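Activating signal cointegrator 1 complex subunit 2 (Homo sapiens, PDB 6YXQ) recruits the helicase subunit ASCC3 and the demethylase ALKBH3 to sites of DNA damage by binding polyubiquitinated proteins, and takes part in rescuing stalled ribosomes. Local coordinates at residues 39-44 with 88-93; 332-337 with 351-356; 213-218 with 233-238; 168-173 with 257-262. One frame throughout, in Å; residues are numbered along the deposited sequence.

Interaction 1 of 4, residues 39-44 with 88-93; sequences RYFVLY and DETLQK
F41 of the extended segment 39-44 packs between T90 and L91 in the first turn of helix 89-101, and this is the tight part of the contact. L91 CB stands over one face of the ring, 4.2 Å from its centroid and 15° off the ring normal, a CH-pi contact; beyond it, L91 CD1 meets F41 CE2 at 4.0 Å. A phenyl ring suits this place because it can lie flat on an aliphatic chain running alongside it. T90 OG1 lies against F41 CB at 3.2 Å. With CG beside the backbone N (chi1 -85°), the ring swings toward the helix start, where T90 OG1 and D88 OD2 sit at its edge, OD2 being 3.6 Å from F41 CD1. T90 OG1 also accepts from F41 N at 3.3 Å, a weak bond bent to 123°. D88 is the N-cap: its OD1 accepts weakly from T90 N and L91 N, a task that suits a short carboxylate.

Packing is looser on either side of F41 along the loop. After it, L43 CD2 reaches K93 O at 3.8 Å; before it, Y40 CE1 comes only within 4.4 Å of T90 CG2. Y40, L43 and K93 are partly exposed and border ASCC3, whose Y26 packs on L43 and K93 and whose I35 packs on Y40. R39 turns instead to a salt bridge with D69.

The chemistry is therefore lopsided: a mainly apolar grip on F41, with oxygen atoms at the ring edge, fastens the loop to a capped helix start, while R39, Y40, V42 and L43 meet ASCC3.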
# COMPACT_ATOMS: atom_id res chain seq x y z
N ARG B 39 -11.06 18.80 5.82
CA ARG B 39 -11.03 17.49 6.45
C ARG B 39 -9.61 17.15 6.89
O ARG B 39 -8.69 17.08 6.06
CB ARG B 39 -11.55 16.42 5.51
CG ARG B 39 -11.65 15.06 6.18
CD ARG B 39 -12.54 14.15 5.38
NE ARG B 39 -13.59 13.49 6.14
CZ ARG B 39 -14.88 13.63 5.90
NH1 ARG B 39 -15.78 12.99 6.64
NH2 ARG B 39 -15.28 14.44 4.93
N TYR B 40 -9.43 16.94 8.18
CA TYR B 40 -8.16 16.49 8.72
C TYR B 40 -7.93 15.02 8.38
O TYR B 40 -8.87 14.23 8.29
CB TYR B 40 -8.16 16.69 10.23
CG TYR B 40 -6.83 16.63 10.92
CD1 TYR B 40 -5.99 17.73 10.96
CD2 TYR B 40 -6.44 15.48 11.59
CE1 TYR B 40 -4.77 17.68 11.62
CE2 TYR B 40 -5.24 15.41 12.24
CZ TYR B 40 -4.40 16.51 12.25
OH TYR B 40 -3.21 16.43 12.92
N PHE B 41 -6.67 14.66 8.19
CA PHE B 41 -6.26 13.29 7.93
C PHE B 41 -5.26 12.86 9.00
O PHE B 41 -4.25 13.54 9.21
CB PHE B 41 -5.60 13.16 6.55
CG PHE B 41 -6.58 12.96 5.43
CD1 PHE B 41 -7.17 14.05 4.81
CD2 PHE B 41 -6.87 11.69 4.97
CE1 PHE B 41 -8.06 13.87 3.76
CE2 PHE B 41 -7.75 11.50 3.93
CZ PHE B 41 -8.35 12.60 3.32
N VAL B 42 -5.54 11.74 9.66
CA VAL B 42 -4.60 11.21 10.64
C VAL B 42 -3.71 10.16 9.99
O VAL B 42 -4.03 9.58 8.95
CB VAL B 42 -5.31 10.63 11.89
CG1 VAL B 42 -6.20 11.65 12.49
CG2 VAL B 42 -6.08 9.36 11.54
N LEU B 43 -2.58 9.90 10.63
CA LEU B 43 -1.62 8.93 10.14
C LEU B 43 -2.09 7.52 10.44
O LEU B 43 -2.95 7.28 11.30
CB LEU B 43 -0.25 9.17 10.77
CG LEU B 43 0.25 10.61 10.63
CD1 LEU B 43 1.01 11.03 11.88
CD2 LEU B 43 1.13 10.76 9.39
N TYR B 44 -1.50 6.57 9.72
CA TYR B 44 -1.85 5.16 9.83
C TYR B 44 -0.81 4.44 10.69
O TYR B 44 0.39 4.64 10.52
CB TYR B 44 -1.93 4.52 8.44
CG TYR B 44 -2.08 3.02 8.44
CD1 TYR B 44 -0.97 2.18 8.49
CD2 TYR B 44 -3.33 2.43 8.38
CE1 TYR B 44 -1.10 0.81 8.49
CE2 TYR B 44 -3.48 1.05 8.38
CZ TYR B 44 -2.36 0.25 8.44
OH TYR B 44 -2.49 -1.12 8.43
N ASP B 88 -3.71 19.59 0.68
CA ASP B 88 -3.79 19.06 2.03
C ASP B 88 -2.57 18.20 2.29
O ASP B 88 -2.46 17.08 1.76
CB ASP B 88 -5.07 18.25 2.23
CG ASP B 88 -5.29 17.84 3.67
OD1 ASP B 88 -4.32 17.87 4.46
OD2 ASP B 88 -6.43 17.49 4.02
N GLU B 89 -1.65 18.70 3.12
CA GLU B 89 -0.45 17.92 3.41
C GLU B 89 -0.78 16.69 4.25
O GLU B 89 -0.13 15.65 4.08
CB GLU B 89 0.59 18.80 4.11
CG GLU B 89 0.25 19.19 5.54
CD GLU B 89 1.45 19.74 6.29
OE1 GLU B 89 2.31 20.37 5.65
OE2 GLU B 89 1.52 19.53 7.52
N THR B 90 -1.79 16.76 5.11
CA THR B 90 -2.14 15.61 5.94
C THR B 90 -2.50 14.40 5.09
O THR B 90 -2.14 13.27 5.43
CB THR B 90 -3.30 15.96 6.89
OG1 THR B 90 -4.51 16.13 6.13
CG2 THR B 90 -3.00 17.23 7.66
N LEU B 91 -3.19 14.63 3.97
CA LEU B 91 -3.58 13.53 3.09
C LEU B 91 -2.37 12.75 2.59
O LEU B 91 -2.29 11.52 2.74
CB LEU B 91 -4.38 14.08 1.92
CG LEU B 91 -4.56 13.23 0.67
CD1 LEU B 91 -5.11 11.86 1.00
CD2 LEU B 91 -5.54 13.95 -0.20
N GLN B 92 -1.41 13.45 1.97
CA GLN B 92 -0.25 12.77 1.42
C GLN B 92 0.55 12.08 2.52
O GLN B 92 1.04 10.96 2.33
CB GLN B 92 0.63 13.75 0.65
CG GLN B 92 1.90 13.13 0.07
CD GLN B 92 3.10 13.24 0.99
OE1 GLN B 92 3.97 12.36 1.02
NE2 GLN B 92 3.15 14.33 1.75
N LYS B 93 0.68 12.72 3.68
CA LYS B 93 1.43 12.10 4.77
C LYS B 93 0.70 10.88 5.31
O LYS B 93 1.34 9.89 5.70
CB LYS B 93 1.68 13.13 5.88
CG LYS B 93 2.29 14.42 5.36
CD LYS B 93 3.22 15.05 6.37
CE LYS B 93 2.74 14.78 7.79
NZ LYS B 93 3.37 15.72 8.76

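Interaction 2 of 4, residues 332-337 with 351-356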
# COMPACT_ATOMS: atom_id res chain seq x y z
N ASN B 332 17.74 -9.54 -19.53
CA ASN B 332 16.81 -9.61 -20.65
C ASN B 332 16.49 -8.22 -21.19
O ASN B 332 16.61 -7.97 -22.39
CB ASN B 332 15.52 -10.32 -20.23
CG ASN B 332 14.53 -10.43 -21.36
OD1 ASN B 332 14.67 -11.28 -22.24
ND2 ASN B 332 13.52 -9.57 -21.35
N GLN B 333 16.13 -7.29 -20.29
CA GLN B 333 15.67 -5.98 -20.72
C GLN B 333 16.74 -5.23 -21.50
O GLN B 333 16.44 -4.56 -22.50
CB GLN B 333 15.21 -5.15 -19.52
CG GLN B 333 14.62 -3.80 -19.89
CD GLN B 333 13.20 -3.90 -20.42
OE1 GLN B 333 12.50 -4.88 -20.17
NE2 GLN B 333 12.77 -2.88 -21.16
N ILE B 334 18.01 -5.32 -21.08
CA ILE B 334 19.03 -4.49 -21.73
C ILE B 334 19.86 -5.23 -22.78
O ILE B 334 20.64 -4.58 -23.49
CB ILE B 334 19.96 -3.84 -20.70
CG1 ILE B 334 20.92 -4.86 -20.11
CG2 ILE B 334 19.14 -3.19 -19.61
CD1 ILE B 334 21.54 -4.42 -18.83
N CYS B 335 19.71 -6.55 -22.92
CA CYS B 335 20.46 -7.27 -23.95
C CYS B 335 19.57 -8.17 -24.78
O CYS B 335 19.58 -8.11 -26.01
CB CYS B 335 21.55 -8.14 -23.32
SG CYS B 335 22.80 -7.26 -22.42
N LEU B 336 18.80 -9.03 -24.11
CA LEU B 336 18.09 -10.08 -24.84
C LEU B 336 16.88 -9.51 -25.56
O LEU B 336 16.71 -9.74 -26.76
CB LEU B 336 17.69 -11.19 -23.87
CG LEU B 336 18.85 -11.95 -23.25
CD1 LEU B 336 18.32 -13.03 -22.32
CD2 LEU B 336 19.70 -12.56 -24.33
N LEU B 337 16.04 -8.78 -24.83
CA LEU B 337 14.87 -8.15 -25.45
C LEU B 337 15.25 -7.21 -26.59
O LEU B 337 14.61 -7.29 -27.65
CB LEU B 337 14.05 -7.45 -24.37
CG LEU B 337 13.00 -6.39 -24.73
CD1 LEU B 337 12.02 -6.88 -25.78
CD2 LEU B 337 12.27 -5.98 -23.47
N ILE B 351 25.26 -7.61 -27.51
CA ILE B 351 26.03 -8.84 -27.34
C ILE B 351 27.24 -8.58 -26.45
O ILE B 351 27.55 -9.36 -25.53
CB ILE B 351 26.46 -9.38 -28.71
CG1 ILE B 351 25.23 -9.89 -29.48
CG2 ILE B 351 27.49 -10.48 -28.55
CD1 ILE B 351 25.53 -10.33 -30.89
N GLU B 352 27.96 -7.48 -26.71
CA GLU B 352 29.16 -7.20 -25.94
C GLU B 352 28.82 -6.92 -24.48
O GLU B 352 29.56 -7.31 -23.58
CB GLU B 352 29.94 -6.03 -26.54
CG GLU B 352 30.63 -6.34 -27.88
CD GLU B 352 31.45 -7.63 -27.86
OE1 GLU B 352 32.07 -7.95 -26.82
OE2 GLU B 352 31.46 -8.33 -28.90
N GLU B 353 27.68 -6.26 -24.23
CA GLU B 353 27.28 -6.00 -22.86
C GLU B 353 27.00 -7.30 -22.12
O GLU B 353 27.44 -7.49 -20.98
CB GLU B 353 26.07 -5.08 -22.82
CG GLU B 353 25.56 -4.83 -21.41
CD GLU B 353 25.03 -3.44 -21.20
OE1 GLU B 353 25.18 -2.91 -20.08
OE2 GLU B 353 24.44 -2.88 -22.16
N PHE B 354 26.27 -8.21 -22.77
CA PHE B 354 26.05 -9.55 -22.20
C PHE B 354 27.37 -10.22 -21.84
O PHE B 354 27.57 -10.70 -20.70
CB PHE B 354 25.26 -10.38 -23.22
CG PHE B 354 24.89 -11.76 -22.75
CD1 PHE B 354 25.83 -12.78 -22.71
CD2 PHE B 354 23.59 -12.04 -22.38
CE1 PHE B 354 25.48 -14.04 -22.29
CE2 PHE B 354 23.23 -13.31 -21.96
CZ PHE B 354 24.18 -14.31 -21.92
N LEU B 355 28.29 -10.28 -22.81
CA LEU B 355 29.57 -10.95 -22.59
C LEU B 355 30.35 -10.31 -21.45
O LEU B 355 30.94 -11.01 -20.62
CB LEU B 355 30.38 -10.92 -23.89
CG LEU B 355 29.74 -11.59 -25.11
CD1 LEU B 355 30.57 -11.36 -26.36
CD2 LEU B 355 29.53 -13.08 -24.87
N GLN B 356 30.37 -8.97 -21.39
CA GLN B 356 31.07 -8.28 -20.32
C GLN B 356 30.48 -8.63 -18.96
O GLN B 356 31.20 -8.93 -18.00
CB GLN B 356 31.01 -6.77 -20.56
CG GLN B 356 31.72 -5.93 -19.52
CD GLN B 356 32.17 -4.60 -20.07
OE1 GLN B 356 32.70 -4.52 -21.19
NE2 GLN B 356 31.96 -3.54 -19.30
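C335 and F354 face each other where helix 306-340 and helix 348-359 come together, and with E353 they bury the most surface. The axes of the two segments approach to 9.0 Å at a crossing angle of -122°, so the helices run obliquely antiparallel. The C335 side chain points toward the partner helix. Its SG rests against the backbone, 3.6 Å from F354 N, and also meets E353 CG at 3.8 Å and F354 CB at 4.1 Å. Cysteine is apt here, being small enough to admit a close helix and polarizable enough to pack well.

E353 and F354 pass on different sides of that sulfur. E353 spends its methylene groups on it and turns OE1 toward I334 CD1, while Q275 of helix 271-275 also touches its side chain. F354, with CG anti to the backbone N (chi1 -177°), carries its ring to L336, and L336 CD2 lies 4.3 Å from F354 CE2. I381 and L384 of helix 377-387 pack on the same phenylalanine.

The segment 332-337 contains a pi-type turn, with L337 N bonded to N332 O. The contact is largely apolar, with the E353 carboxylate at its more exposed margin and without polar bonds between the segments, which implies that close fit and burial hold these two consecutive helices together.

Interaction 3 of 4, residues 213-218 with 233-238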
# COMPACT_ATOMS: atom_id res chain seq x y z
N LEU B 213 26.15 -7.12 4.46
CA LEU B 213 27.46 -7.75 4.53
C LEU B 213 28.23 -7.26 5.74
O LEU B 213 28.67 -8.05 6.58
CB LEU B 213 28.25 -7.47 3.25
CG LEU B 213 27.73 -8.16 1.99
CD1 LEU B 213 28.46 -7.66 0.76
CD2 LEU B 213 27.85 -9.67 2.13
N GLN B 214 28.34 -5.93 5.88
CA GLN B 214 29.10 -5.37 6.98
C GLN B 214 28.51 -5.74 8.33
O GLN B 214 29.24 -5.79 9.32
CB GLN B 214 29.18 -3.85 6.82
CG GLN B 214 30.45 -3.25 7.37
CD GLN B 214 30.76 -1.91 6.73
OE1 GLN B 214 30.45 -1.69 5.56
NE2 GLN B 214 31.37 -1.01 7.50
N HIS B 215 27.21 -6.03 8.39
CA HIS B 215 26.63 -6.41 9.68
C HIS B 215 26.93 -7.86 10.03
O HIS B 215 26.97 -8.21 11.21
CB HIS B 215 25.12 -6.16 9.67
CG HIS B 215 24.56 -5.81 11.01
ND1 HIS B 215 23.87 -6.70 11.80
CD2 HIS B 215 24.60 -4.65 11.71
CE1 HIS B 215 23.50 -6.12 12.92
NE2 HIS B 215 23.93 -4.87 12.89
N CYS B 216 27.15 -8.71 9.02
CA CYS B 216 27.53 -10.10 9.26
C CYS B 216 29.03 -10.31 9.26
O CYS B 216 29.48 -11.45 9.37
CB CYS B 216 26.88 -11.02 8.22
SG CYS B 216 25.14 -10.68 7.86
N GLY B 217 29.81 -9.24 9.14
CA GLY B 217 31.25 -9.36 9.04
C GLY B 217 31.70 -10.16 7.83
O GLY B 217 32.57 -11.04 7.93
N LEU B 218 31.11 -9.88 6.67
CA LEU B 218 31.40 -10.63 5.46
C LEU B 218 32.13 -9.81 4.41
O LEU B 218 33.14 -10.27 3.87
CB LEU B 218 30.10 -11.21 4.89
CG LEU B 218 29.54 -12.31 5.80
CD1 LEU B 218 28.16 -12.72 5.38
CD2 LEU B 218 30.46 -13.53 5.82
N ARG B 233 33.87 -2.08 13.14
CA ARG B 233 34.74 -3.02 13.86
C ARG B 233 34.10 -4.39 13.88
O ARG B 233 32.96 -4.52 14.32
CB ARG B 233 34.97 -2.55 15.31
CG ARG B 233 35.86 -1.31 15.63
CD ARG B 233 37.33 -1.64 15.47
NE ARG B 233 37.55 -1.68 14.03
CZ ARG B 233 38.27 -2.59 13.41
NH1 ARG B 233 38.30 -2.55 12.13
NH2 ARG B 233 38.93 -3.53 14.08
N GLY B 234 34.86 -5.41 13.47
CA GLY B 234 34.48 -6.82 13.43
C GLY B 234 33.21 -7.22 14.15
O GLY B 234 33.20 -7.41 15.37
N ARG B 235 32.12 -7.31 13.40
CA ARG B 235 30.88 -7.88 13.90
C ARG B 235 30.88 -9.39 13.70
O ARG B 235 31.63 -9.93 12.88
CB ARG B 235 29.67 -7.27 13.20
CG ARG B 235 29.50 -5.80 13.43
CD ARG B 235 28.05 -5.41 13.22
NE ARG B 235 27.19 -5.79 14.33
CZ ARG B 235 26.57 -4.92 15.12
NH1 ARG B 235 26.75 -3.62 14.93
NH2 ARG B 235 25.79 -5.34 16.11
N LEU B 236 30.00 -10.06 14.43
CA LEU B 236 30.00 -11.52 14.45
C LEU B 236 29.37 -12.10 13.20
O LEU B 236 28.35 -11.61 12.71
CB LEU B 236 29.26 -12.02 15.68
CG LEU B 236 30.00 -11.76 16.99
CD1 LEU B 236 29.10 -12.10 18.17
CD2 LEU B 236 31.30 -12.55 17.01
N THR B 237 29.98 -13.17 12.69
CA THR B 237 29.41 -13.89 11.56
C THR B 237 28.07 -14.50 11.96
O THR B 237 27.77 -14.63 13.15
CB THR B 237 30.38 -14.98 11.09
OG1 THR B 237 30.50 -15.98 12.11
CG2 THR B 237 31.75 -14.38 10.79
N PRO B 238 27.23 -14.84 10.98
CA PRO B 238 25.91 -15.41 11.32
C PRO B 238 25.96 -16.62 12.23
O PRO B 238 25.00 -16.88 12.96
CB PRO B 238 25.33 -15.76 9.94
CG PRO B 238 25.96 -14.79 9.01
CD PRO B 238 27.33 -14.49 9.55
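The imidazole of H215 and the guanidinium of R235 lie flat on one another, their planes 20° apart and centres 4.0 Å apart. H215 NE2 sits over the middle of the guanidinium, 3.5 Å from R235 CZ, whereas R235 NE lies over the rim of the imidazole face. The same face receives R235 CD in a CH-pi contact, 4.1 Å from the ring centroid. Arginine suits this stack: its long chain, bent at chi3 (76°), brings a planar cation down onto a ring. E245 and I249 of helix 243-266 touch H215, and E232 holds R235 NH1 in a salt bridge.

Beyond the stack, segment 233-238 passes across the end of helix 193-216. T237 CA donates a C-H...O contact to C216 O at 3.3 Å, and P238 CD packs on C216 CB at 3.7 Å; a proline presents only carbon to this apolar spot. T237 OG1 is hydrogen-bonded to D240; this threonine, seen phosphorylated in another structure of the protein, is unmodified here.

The chain leaves the helix at G217, with positive phi (61°). L218 N bonds back to L213 O, and a weak G217 N to Q214 O bond completes a Schellman motif. Glycine accommodates this turn readily and lets R235 O pass close by.

The contact thus combines a guanidinium–imidazole stack with weak C-H and apolar packing; E232, and more weakly E245 at long range, probably offset the arginine's charge.

Interaction 4 of 4, residues 168-173 with 257-262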
# COMPACT_ATOMS: atom_id res chain seq x y z
N LEU B 168 4.14 0.60 -3.58
CA LEU B 168 2.94 0.34 -4.35
C LEU B 168 3.04 -0.99 -5.08
O LEU B 168 2.10 -1.78 -5.08
CB LEU B 168 2.69 1.47 -5.35
CG LEU B 168 1.98 2.69 -4.81
CD1 LEU B 168 1.98 3.80 -5.86
CD2 LEU B 168 0.57 2.32 -4.40
N CYS B 169 4.20 -1.24 -5.71
CA CYS B 169 4.38 -2.48 -6.47
C CYS B 169 4.36 -3.70 -5.58
O CYS B 169 3.64 -4.66 -5.86
CB CYS B 169 5.67 -2.45 -7.29
SG CYS B 169 5.77 -1.13 -8.49
N VAL B 170 5.17 -3.70 -4.51
CA VAL B 170 5.20 -4.90 -3.69
C VAL B 170 3.85 -5.13 -3.03
O VAL B 170 3.48 -6.27 -2.72
CB VAL B 170 6.32 -4.83 -2.64
CG1 VAL B 170 6.07 -3.73 -1.64
CG2 VAL B 170 6.47 -6.16 -1.92
N LEU B 171 3.06 -4.07 -2.84
CA LEU B 171 1.78 -4.22 -2.16
C LEU B 171 0.67 -4.66 -3.10
O LEU B 171 -0.16 -5.51 -2.72
CB LEU B 171 1.40 -2.91 -1.47
CG LEU B 171 2.17 -2.56 -0.19
CD1 LEU B 171 1.78 -1.16 0.29
CD2 LEU B 171 1.98 -3.58 0.93
N PHE B 172 0.61 -4.13 -4.33
CA PHE B 172 -0.52 -4.38 -5.21
C PHE B 172 -0.14 -5.08 -6.51
O PHE B 172 -0.95 -5.11 -7.44
CB PHE B 172 -1.26 -3.08 -5.55
CG PHE B 172 -1.60 -2.23 -4.35
CD1 PHE B 172 -2.77 -2.44 -3.64
CD2 PHE B 172 -0.76 -1.19 -3.96
CE1 PHE B 172 -3.08 -1.65 -2.54
CE2 PHE B 172 -1.07 -0.40 -2.87
CZ PHE B 172 -2.23 -0.63 -2.16
N GLY B 173 1.06 -5.66 -6.61
CA GLY B 173 1.51 -6.10 -7.90
C GLY B 173 1.14 -7.53 -8.26
O GLY B 173 1.05 -7.86 -9.44
N CYS B 257 14.80 -7.69 -1.27
CA CYS B 257 14.77 -8.41 -2.54
C CYS B 257 13.37 -8.51 -3.10
O CYS B 257 13.17 -8.33 -4.31
CB CYS B 257 15.36 -9.82 -2.38
SG CYS B 257 17.05 -9.90 -1.79
N THR B 258 12.38 -8.79 -2.26
CA THR B 258 11.00 -8.86 -2.74
C THR B 258 10.55 -7.51 -3.29
O THR B 258 9.93 -7.46 -4.36
CB THR B 258 10.09 -9.32 -1.61
OG1 THR B 258 10.58 -10.56 -1.08
CG2 THR B 258 8.68 -9.52 -2.11
N THR B 259 10.87 -6.41 -2.60
CA THR B 259 10.45 -5.10 -3.07
C THR B 259 11.11 -4.73 -4.39
O THR B 259 10.44 -4.28 -5.33
CB THR B 259 10.75 -4.04 -2.01
OG1 THR B 259 10.22 -4.47 -0.75
CG2 THR B 259 10.13 -2.72 -2.40
N LEU B 260 12.43 -4.90 -4.48
CA LEU B 260 13.13 -4.62 -5.73
C LEU B 260 12.58 -5.47 -6.87
O LEU B 260 12.32 -4.97 -7.98
CB LEU B 260 14.63 -4.85 -5.55
CG LEU B 260 15.34 -3.79 -4.72
CD1 LEU B 260 16.84 -4.05 -4.71
CD2 LEU B 260 15.03 -2.43 -5.29
N TRP B 261 12.39 -6.77 -6.62
CA TRP B 261 11.91 -7.64 -7.68
C TRP B 261 10.50 -7.26 -8.11
O TRP B 261 10.20 -7.25 -9.31
CB TRP B 261 11.95 -9.10 -7.23
CG TRP B 261 11.16 -9.97 -8.13
CD1 TRP B 261 11.58 -10.54 -9.30
CD2 TRP B 261 9.79 -10.34 -7.97
NE1 TRP B 261 10.56 -11.26 -9.87
CE2 TRP B 261 9.45 -11.15 -9.08
CE3 TRP B 261 8.82 -10.08 -7.00
CZ2 TRP B 261 8.18 -11.70 -9.23
CZ3 TRP B 261 7.56 -10.62 -7.16
CH2 TRP B 261 7.25 -11.43 -8.27
N ALA B 262 9.61 -6.96 -7.16
CA ALA B 262 8.26 -6.57 -7.52
C ALA B 262 8.26 -5.28 -8.33
O ALA B 262 7.51 -5.14 -9.30
CB ALA B 262 7.40 -6.40 -6.26
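A262 CB fits against the backbone of V170, 3.7 Å from V170 CA, in a near-orthogonal packing of two helices within this mainly alpha-helical fold. The segment axes of helix 162-172 and helix 243-266 cross at 95° and approach to 8.2 Å. Alanine suits the crossing because a single methyl lets the backbones come near each other.

V170 supplies most of the opposing surface. Its CB lies 4.2 Å from T259 CA, and its two methyls part: CG1 leans toward T259 CG2, while CG2, anti to the backbone N, meets T258 CG2 at 4.0 Å. A branched residue can thus straddle two successive positions of the other helix.

The threonines turn methyls to V170 while their hydroxyls bond elsewhere: T259 OG1 bonds to D255 O one turn earlier, and T258 OG1 is held by C254 O and by H318 of helix 306-340. Farther out, F106 packs on both V170 and T258, and H178 of the ASCC3 chain touches A262. C169, covered by F263 and I266, completes the first shell beside V170: C169 CB rests 3.8 Å from A262 O.

Interaction 4 lies about 4 Å from the centre of the chain, with the other three toward the periphery. Interactions 1 and 2 stand on opposite sides of that centre, their own centres 45 Å apart, each 24 Å from interaction 4; interaction 3 is 28 Å from it. Interaction 1 closes first along the chain. Interaction 4 then opens on helix 162-172 and closes on helix 243-266, the intervening chain containing interaction 3, and interaction 2 follows. No two contacts touch, so separate packing contacts are spread through an elongated helical body. This is the N-terminal part of the protein, which ASCC3 meets at interactions 1 and 4 but not at 2 or 3.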